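Local coordinates for protein N(G),N(G)-dimethylarginine dimethylaminohydrolase (Pseudomonas aeruginosa, PDB 1H70) that hydrolyses N(G),N(G)-dimethyl-L-arginine and N(G)-monomethyl-L-arginine to L-citrulline, releasing dimethylamine or methylamine, at residues Phe64-Ala76 with Val114-Phe126. The protein carries 1 engineered substitution. Numbering follows the deposited sequence.
Sequences FVEDPVLCTSRCA and VEAGDIMMVGDHF. With CIR (citrulline), chain B.
E115 lays its CB beside the CB of D67 and sends its carboxylate onward, where OE1 is gripped by H163, the probable proton donor, and by R133. A116 follows, and its N donates to D67 O over 3.0 Å in a nearly straight bond (178°), in the carbonyl plane and on a lone pair; the same oxygen also receives T79 OG1. The A116 methyl packs close against the carbonyl oxygens of E66 and V69. G117 turns its N to D67 OD1 (2.9 Å), nearly along the C-O axis of the carboxylate, although the N-H is bent to 133°. G117 CA, with no side chain, comes to 3.3 Å from N8 of the bound citrulline. D67 folds CG over beside its own N (chi1 -59°) and meets the urea group with both oxygens: CIR N8 donates a hydrogen bond to OD1 at 2.9 Å and CIR N6 donates one to OD2 at 2.8 Å. CIR N8 also donates to E66 OE1 (3.1 Å), while S249 binds OE1 and R254 and K165 pair with OE2. Further along, I119 lays CG2 against CD1 of L70, the two side chains nearly perpendicular. D124 at the hairpin turn makes a long salt bridge with R74, whose guanidinium has its stronger partner in H149. F126 ends the segment: its CZ meets CG2 of T72 at 3.6 Å, and CD2 touches CD2 of L70; M142 and L146 of helix 136-148 cover this apolar patch. T72 OG1 accepts from R74 N in an ST turn and donates to C75 O. With two ligand bonds, the G117 N-H and R86 on its carboxylate, D67 is fixed in position; a substrate guanidinium would probably be held in a similar way.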
ATOM      1  N   PHE A  64       2.054   5.505   7.171  1.00  7.59           N
ATOM      2  CA  PHE A  64       2.102   4.581   6.044  1.00  8.55           C
ATOM      3  C   PHE A  64       2.382   3.149   6.499  1.00  8.83           C
ATOM      4  O   PHE A  64       3.434   2.542   6.201  1.00  7.97           O
ATOM      5  CB  PHE A  64       3.140   5.043   5.010  1.00  8.70           C
ATOM      6  CG  PHE A  64       2.839   6.435   4.498  1.00  8.84           C
ATOM      7  CD1 PHE A  64       3.792   7.440   4.576  1.00 10.64           C
ATOM      8  CD2 PHE A  64       1.593   6.717   3.972  1.00 10.65           C
ATOM      9  CE1 PHE A  64       3.505   8.717   4.117  1.00 10.91           C
ATOM     10  CE2 PHE A  64       1.292   8.008   3.493  1.00 11.85           C
ATOM     11  CZ  PHE A  64       2.257   8.996   3.560  1.00 11.31           C
ATOM     12  N   VAL A  65       1.403   2.595   7.206  1.00  8.30           N
ATOM     13  CA  VAL A  65       1.496   1.249   7.770  1.00  8.09           C
ATOM     14  C   VAL A  65       1.603   0.131   6.731  1.00  9.07           C
ATOM     15  O   VAL A  65       1.999  -1.001   7.078  1.00  7.25           O
ATOM     16  CB  VAL A  65       0.314   0.941   8.725  1.00  8.58           C
ATOM     17  CG1 VAL A  65       0.358   1.889   9.919  1.00  8.15           C
ATOM     18  CG2 VAL A  65      -1.041   1.006   7.979  1.00 10.50           C
ATOM     19  N   GLU A  66       1.299   0.428   5.469  1.00  8.42           N
ATOM     20  CA  GLU A  66       1.481  -0.583   4.434  1.00  9.06           C
ATOM     21  C   GLU A  66       2.924  -1.088   4.376  1.00  9.21           C
ATOM     22  O   GLU A  66       3.118  -2.256   4.141  1.00 10.14           O
ATOM     23  CB  GLU A  66       1.109  -0.008   3.059  1.00 10.04           C
ATOM     24  CG  GLU A  66       1.522  -0.875   1.877  1.00  9.56           C
ATOM     25  CD  GLU A  66       0.631  -0.678   0.671  1.00  9.32           C
ATOM     26  OE1 GLU A  66       0.896   0.259  -0.114  1.00  8.06           O
ATOM     27  OE2 GLU A  66      -0.318  -1.451   0.492  1.00  9.72           O
ATOM     28  N   ASP A  67       3.926  -0.239   4.588  1.00  9.16           N
ATOM     29  CA  ASP A  67       5.320  -0.693   4.398  1.00  8.75           C
ATOM     30  C   ASP A  67       5.921  -1.684   5.396  1.00  9.58           C
ATOM     31  O   ASP A  67       6.604  -2.629   4.997  1.00  8.57           O
ATOM     32  CB  ASP A  67       6.208   0.522   4.134  1.00  9.80           C
ATOM     33  CG  ASP A  67       5.742   1.263   2.914  1.00  8.91           C
ATOM     34  OD1 ASP A  67       5.533   0.590   1.861  1.00  9.76           O
ATOM     35  OD2 ASP A  67       5.556   2.480   2.949  1.00  8.97           O
ATOM     36  N   PRO A  68       5.703  -1.508   6.696  1.00 10.32           N
ATOM     37  CA  PRO A  68       6.298  -2.412   7.689  1.00 10.89           C
ATOM     38  C   PRO A  68       5.783  -3.852   7.761  1.00 10.41           C
ATOM     39  O   PRO A  68       6.400  -4.647   8.472  1.00 10.63           O
ATOM     40  CB  PRO A  68       6.064  -1.693   9.026  1.00 10.34           C
ATOM     41  CG  PRO A  68       5.054  -0.622   8.766  1.00 13.15           C
ATOM     42  CD  PRO A  68       4.994  -0.369   7.307  1.00 10.49           C
ATOM     43  N   VAL A  69       4.709  -4.238   7.073  1.00 10.19           N
ATOM     44  CA  VAL A  69       4.190  -5.585   7.178  1.00 10.45           C
ATOM     45  C   VAL A  69       3.436  -5.986   5.926  1.00  9.94           C
ATOM     46  O   VAL A  69       2.876  -5.144   5.228  1.00 10.60           O
ATOM     47  CB  VAL A  69       3.098  -5.753   8.285  1.00 12.36           C
ATOM     48  CG1 VAL A  69       2.957  -7.240   8.655  1.00 11.79           C
ATOM     49  CG2 VAL A  69       3.327  -4.912   9.531  1.00 13.24           C
ATOM     50  N   LEU A  70       3.434  -7.286   5.657  1.00  9.35           N
ATOM     51  CA  LEU A  70       2.603  -7.856   4.609  1.00  9.11           C
ATOM     52  C   LEU A  70       1.660  -8.844   5.289  1.00  9.94           C
ATOM     53  O   LEU A  70       2.107  -9.854   5.832  1.00  8.65           O
ATOM     54  CB  LEU A  70       3.422  -8.596   3.554  1.00  9.22           C
ATOM     55  CG  LEU A  70       2.566  -9.221   2.453  1.00  8.79           C
ATOM     56  CD1 LEU A  70       2.011  -8.125   1.534  1.00  8.88           C
ATOM     57  CD2 LEU A  70       3.388 -10.284   1.655  1.00 11.24           C
ATOM     58  N   CYS A  71       0.362  -8.565   5.250  1.00  9.79           N
ATOM     59  CA  CYS A  71      -0.618  -9.472   5.844  1.00 10.18           C
ATOM     60  C   CYS A  71      -1.278 -10.301   4.748  1.00 11.57           C
ATOM     61  O   CYS A  71      -1.840  -9.734   3.824  1.00 12.24           O
ATOM     62  CB  CYS A  71      -1.699  -8.661   6.547  1.00  8.36           C
ATOM     63  SG  CYS A  71      -0.982  -7.673   7.864  1.00 10.22           S
ATOM     64  N   THR A  72      -1.225 -11.619   4.867  1.00 13.09           N
ATOM     65  CA  THR A  72      -1.878 -12.492   3.896  1.00 14.20           C
ATOM     66  C   THR A  72      -2.956 -13.316   4.592  1.00 15.36           C
ATOM     67  O   THR A  72      -3.226 -13.131   5.773  1.00 16.98           O
ATOM     68  CB  THR A  72      -0.864 -13.434   3.190  1.00 15.39           C
ATOM     69  OG1 THR A  72      -0.534 -14.522   4.073  1.00 14.95           O
ATOM     70  CG2 THR A  72       0.448 -12.709   2.892  1.00 12.62           C
ATOM     71  N   SER A  73      -3.599 -14.235   3.873  1.00 16.47           N
ATOM     72  CA  SER A  73      -4.620 -15.076   4.501  1.00 17.31           C
ATOM     73  C   SER A  73      -4.018 -16.222   5.291  1.00 17.83           C
ATOM     74  O   SER A  73      -4.735 -16.924   6.016  1.00 19.33           O
ATOM     75  CB  SER A  73      -5.510 -15.698   3.417  1.00 17.09           C
ATOM     76  OG  SER A  73      -4.669 -16.371   2.492  1.00 18.14           O
ATOM     77  N   ARG A  74      -2.715 -16.429   5.151  1.00 17.78           N
ATOM     78  CA  ARG A  74      -2.039 -17.539   5.812  1.00 18.24           C
ATOM     79  C   ARG A  74      -1.058 -17.115   6.898  1.00 17.57           C
ATOM     80  O   ARG A  74      -0.785 -17.894   7.813  1.00 17.80           O
ATOM     81  CB  ARG A  74      -1.252 -18.364   4.789  1.00 19.45           C
ATOM     82  CG  ARG A  74      -2.011 -18.704   3.508  1.00 22.96           C
ATOM     83  CD  ARG A  74      -2.628 -20.081   3.480  1.00 24.29           C
ATOM     84  NE  ARG A  74      -3.478 -20.240   2.304  1.00 25.81           N
ATOM     85  CZ  ARG A  74      -3.122 -20.769   1.135  1.00 26.39           C
ATOM     86  NH1 ARG A  74      -1.895 -21.217   0.921  1.00 25.50           N
ATOM     87  NH2 ARG A  74      -4.017 -20.848   0.155  1.00 27.09           N
ATOM     88  N   CYS A  75      -0.475 -15.927   6.773  1.00 16.64           N
ATOM     89  CA  CYS A  75       0.506 -15.432   7.728  1.00 15.10           C
ATOM     90  C   CYS A  75       0.766 -13.951   7.529  1.00 13.95           C
ATOM     91  O   CYS A  75       0.284 -13.354   6.570  1.00 14.09           O
ATOM     92  CB  CYS A  75       1.849 -16.150   7.550  1.00 15.96           C
ATOM     93  SG  CYS A  75       2.629 -15.799   5.950  1.00 17.62           S
ATOM     94  N   ALA A  76       1.538 -13.372   8.450  1.00 12.70           N
ATOM     95  CA  ALA A  76       1.962 -11.981   8.340  1.00 12.59           C
ATOM     96  C   ALA A  76       3.496 -12.013   8.350  1.00 12.25           C
ATOM     97  O   ALA A  76       4.112 -12.785   9.093  1.00 12.90           O
ATOM     98  CB  ALA A  76       1.462 -11.108   9.466  1.00 12.83           C
ATOM     99  N   VAL A 114      12.860  -4.859   2.674  1.00 10.86           N
ATOM    100  CA  VAL A 114      11.564  -4.948   1.963  1.00 11.33           C
ATOM    101  C   VAL A 114      10.621  -3.888   2.515  1.00 11.00           C
ATOM    102  O   VAL A 114      10.592  -3.702   3.714  1.00 10.57           O
ATOM    103  CB  VAL A 114      10.806  -6.288   2.161  1.00 11.10           C
ATOM    104  CG1 VAL A 114       9.387  -6.241   1.575  1.00 11.09           C
ATOM    105  CG2 VAL A 114      11.527  -7.468   1.494  1.00 11.14           C
ATOM    106  N   GLU A 115       9.867  -3.221   1.645  1.00 10.44           N
ATOM    107  CA  GLU A 115       8.797  -2.312   2.073  1.00 10.39           C
ATOM    108  C   GLU A 115       7.588  -2.826   1.304  1.00 10.21           C
ATOM    109  O   GLU A 115       7.639  -2.898   0.079  1.00  9.29           O
ATOM    110  CB  GLU A 115       9.070  -0.821   1.808  1.00 10.01           C
ATOM    111  CG  GLU A 115      10.116  -0.286   2.779  1.00 10.12           C
ATOM    112  CD  GLU A 115      10.585   1.133   2.517  1.00 11.74           C
ATOM    113  OE1 GLU A 115       9.899   1.877   1.782  1.00 11.28           O
ATOM    114  OE2 GLU A 115      11.636   1.497   3.086  1.00 12.97           O
ATOM    115  N   ALA A 116       6.516  -3.173   2.034  1.00  9.29           N
ATOM    116  CA  ALA A 116       5.346  -3.808   1.423  1.00  9.11           C
ATOM    117  C   ALA A 116       4.569  -3.022   0.383  1.00  9.31           C
ATOM    118  O   ALA A 116       3.723  -3.592  -0.310  1.00  8.73           O
ATOM    119  CB  ALA A 116       4.388  -4.389   2.497  1.00  8.82           C
ATOM    120  N   GLY A 117       4.862  -1.738   0.213  1.00  9.80           N
ATOM    121  CA  GLY A 117       4.243  -0.944  -0.853  1.00 10.13           C
ATOM    122  C   GLY A 117       4.725  -1.461  -2.209  1.00 10.01           C
ATOM    123  O   GLY A 117       4.140  -1.188  -3.254  1.00  9.59           O
ATOM    124  N   ASP A 118       5.826  -2.223  -2.184  1.00 10.16           N
ATOM    125  CA  ASP A 118       6.395  -2.838  -3.377  1.00 10.85           C
ATOM    126  C   ASP A 118       5.705  -4.159  -3.712  1.00 11.04           C
ATOM    127  O   ASP A 118       6.063  -4.815  -4.686  1.00 11.71           O
ATOM    128  CB  ASP A 118       7.885  -3.119  -3.180  1.00 10.61           C
ATOM    129  CG  ASP A 118       8.768  -1.949  -3.558  1.00 11.23           C
ATOM    130  OD1 ASP A 118       8.570  -1.401  -4.676  1.00  9.49           O
ATOM    131  OD2 ASP A 118       9.701  -1.559  -2.793  1.00 10.61           O
ATOM    132  N   ILE A 119       4.733  -4.543  -2.883  1.00 10.75           N
ATOM    133  CA  ILE A 119       4.045  -5.831  -3.069  1.00  9.96           C
ATOM    134  C   ILE A 119       2.591  -5.701  -3.455  1.00 10.63           C
ATOM    135  O   ILE A 119       1.767  -5.097  -2.751  1.00  9.96           O
ATOM    136  CB  ILE A 119       4.210  -6.714  -1.801  1.00 10.41           C
ATOM    137  CG1 ILE A 119       5.696  -6.908  -1.501  1.00  9.83           C
ATOM    138  CG2 ILE A 119       3.563  -8.127  -2.032  1.00  9.11           C
ATOM    139  CD1 ILE A 119       5.999  -7.601  -0.159  1.00 11.78           C
ATOM    140  N   MET A 120       2.231  -6.350  -4.573  1.00 10.43           N
ATOM    141  CA  MET A 120       0.858  -6.359  -5.053  1.00 10.76           C
ATOM    142  C   MET A 120       0.261  -7.784  -5.047  1.00 10.87           C
ATOM    143  O   MET A 120       0.761  -8.646  -5.730  1.00 10.70           O
ATOM    144  CB  MET A 120       0.791  -5.814  -6.484  1.00 11.07           C
ATOM    145  CG  MET A 120      -0.646  -5.670  -6.990  1.00 14.36           C
ATOM    146  SD  MET A 120      -0.790  -4.930  -8.625  1.00 13.12           S
ATOM    147  CE  MET A 120       0.196  -6.109  -9.612  1.00 15.54           C
ATOM    148  N   MET A 121      -0.791  -7.999  -4.259  1.00  9.96           N
ATOM    149  CA  MET A 121      -1.435  -9.301  -4.104  1.00 10.30           C
ATOM    150  C   MET A 121      -2.520  -9.510  -5.138  1.00 10.33           C
ATOM    151  O   MET A 121      -3.477  -8.716  -5.216  1.00 10.77           O
ATOM    152  CB  MET A 121      -2.065  -9.391  -2.715  1.00 10.73           C
ATOM    153  CG  MET A 121      -2.885 -10.647  -2.467  1.00 10.60           C
ATOM    154  SD  MET A 121      -3.490 -10.772  -0.733  1.00 12.69           S
ATOM    155  CE  MET A 121      -4.894  -9.644  -0.856  1.00 13.07           C
ATOM    156  N   VAL A 122      -2.379 -10.578  -5.916  1.00 11.23           N
ATOM    157  CA  VAL A 122      -3.381 -10.936  -6.933  1.00 11.67           C
ATOM    158  C   VAL A 122      -3.718 -12.385  -6.678  1.00 12.66           C
ATOM    159  O   VAL A 122      -2.969 -13.242  -7.122  1.00 11.44           O
ATOM    160  CB  VAL A 122      -2.855 -10.800  -8.378  1.00 12.15           C
ATOM    161  CG1 VAL A 122      -3.984 -11.119  -9.405  1.00 11.23           C
ATOM    162  CG2 VAL A 122      -2.325  -9.402  -8.597  1.00 10.85           C
ATOM    163  N   GLY A 123      -4.803 -12.648  -5.951  1.00 13.44           N
ATOM    164  CA  GLY A 123      -5.133 -14.030  -5.609  1.00 15.74           C
ATOM    165  C   GLY A 123      -4.054 -14.522  -4.668  1.00 15.95           C
ATOM    166  O   GLY A 123      -3.711 -13.821  -3.700  1.00 15.30           O
ATOM    167  N   ASP A 124      -3.481 -15.692  -4.935  1.00 16.20           N
ATOM    168  CA  ASP A 124      -2.413 -16.192  -4.056  1.00 16.65           C
ATOM    169  C   ASP A 124      -1.010 -15.848  -4.592  1.00 15.96           C
ATOM    170  O   ASP A 124       0.008 -16.325  -4.058  1.00 16.77           O
ATOM    171  CB  ASP A 124      -2.549 -17.699  -3.837  1.00 17.45           C
ATOM    172  CG  ASP A 124      -3.841 -18.094  -3.158  1.00 20.89           C
ATOM    173  OD1 ASP A 124      -4.357 -17.348  -2.288  1.00 20.46           O
ATOM    174  OD2 ASP A 124      -4.395 -19.187  -3.445  1.00 23.84           O
ATOM    175  N   HIS A 125      -0.944 -15.010  -5.628  1.00 15.67           N
ATOM    176  CA  HIS A 125       0.337 -14.597  -6.205  1.00 14.34           C
ATOM    177  C   HIS A 125       0.694 -13.205  -5.707  1.00 14.44           C
ATOM    178  O   HIS A 125      -0.183 -12.333  -5.634  1.00 14.44           O
ATOM    179  CB  HIS A 125       0.354 -14.591  -7.739  1.00 14.20           C
ATOM    180  CG  HIS A 125       1.736 -14.466  -8.299  1.00 14.62           C
ATOM    181  ND1 HIS A 125       2.585 -15.548  -8.411  1.00 16.58           N
ATOM    182  CD2 HIS A 125       2.443 -13.387  -8.720  1.00 13.73           C
ATOM    183  CE1 HIS A 125       3.750 -15.143  -8.900  1.00 16.10           C
ATOM    184  NE2 HIS A 125       3.682 -13.836  -9.105  1.00 14.68           N
ATOM    185  N   PHE A 126       1.966 -13.013  -5.369  1.00 12.81           N
ATOM    186  CA  PHE A 126       2.435 -11.703  -4.879  1.00 11.73           C
ATOM    187  C   PHE A 126       3.516 -11.137  -5.778  1.00 11.24           C
ATOM    188  O   PHE A 126       4.592 -11.717  -5.890  1.00 10.96           O
ATOM    189  CB  PHE A 126       2.942 -11.814  -3.433  1.00 11.37           C
ATOM    190  CG  PHE A 126       1.854 -12.118  -2.430  1.00 11.97           C
ATOM    191  CD1 PHE A 126       1.388 -13.420  -2.273  1.00 14.39           C
ATOM    192  CD2 PHE A 126       1.283 -11.114  -1.681  1.00 11.90           C
ATOM    193  CE1 PHE A 126       0.370 -13.690  -1.346  1.00 12.72           C
ATOM    194  CE2 PHE A 126       0.278 -11.365  -0.770  1.00 13.50           C
ATOM    195  CZ  PHE A 126      -0.183 -12.674  -0.613  1.00 14.16           C
TER
HETATM  196  C   CIR B 500       8.359   7.331   2.332  1.00 10.28           C
HETATM  197  O   CIR B 500       8.697   6.184   2.758  1.00 11.16           O
HETATM  198  OXT CIR B 500       9.169   7.999   1.568  1.00 11.56           O
HETATM  199  CA  CIR B 500       6.997   7.883   2.656  1.00 10.18           C
HETATM  200  N   CIR B 500       7.052   9.357   2.695  1.00  9.74           N
HETATM  201  C3  CIR B 500       5.972   7.400   1.600  1.00  9.08           C
HETATM  202  C4  CIR B 500       5.761   5.882   1.744  1.00 10.61           C
HETATM  203  C5  CIR B 500       4.783   5.409   0.682  1.00 12.76           C
HETATM  204  N6  CIR B 500       4.501   3.974   0.829  1.00 11.81           N
HETATM  205  C7  CIR B 500       3.571   3.312   0.160  1.00 13.29           C
HETATM  206  O7  CIR B 500       2.823   3.852  -0.670  1.00 12.13           O
HETATM  207  N8  CIR B 500       3.425   1.996   0.408  1.00 12.44           N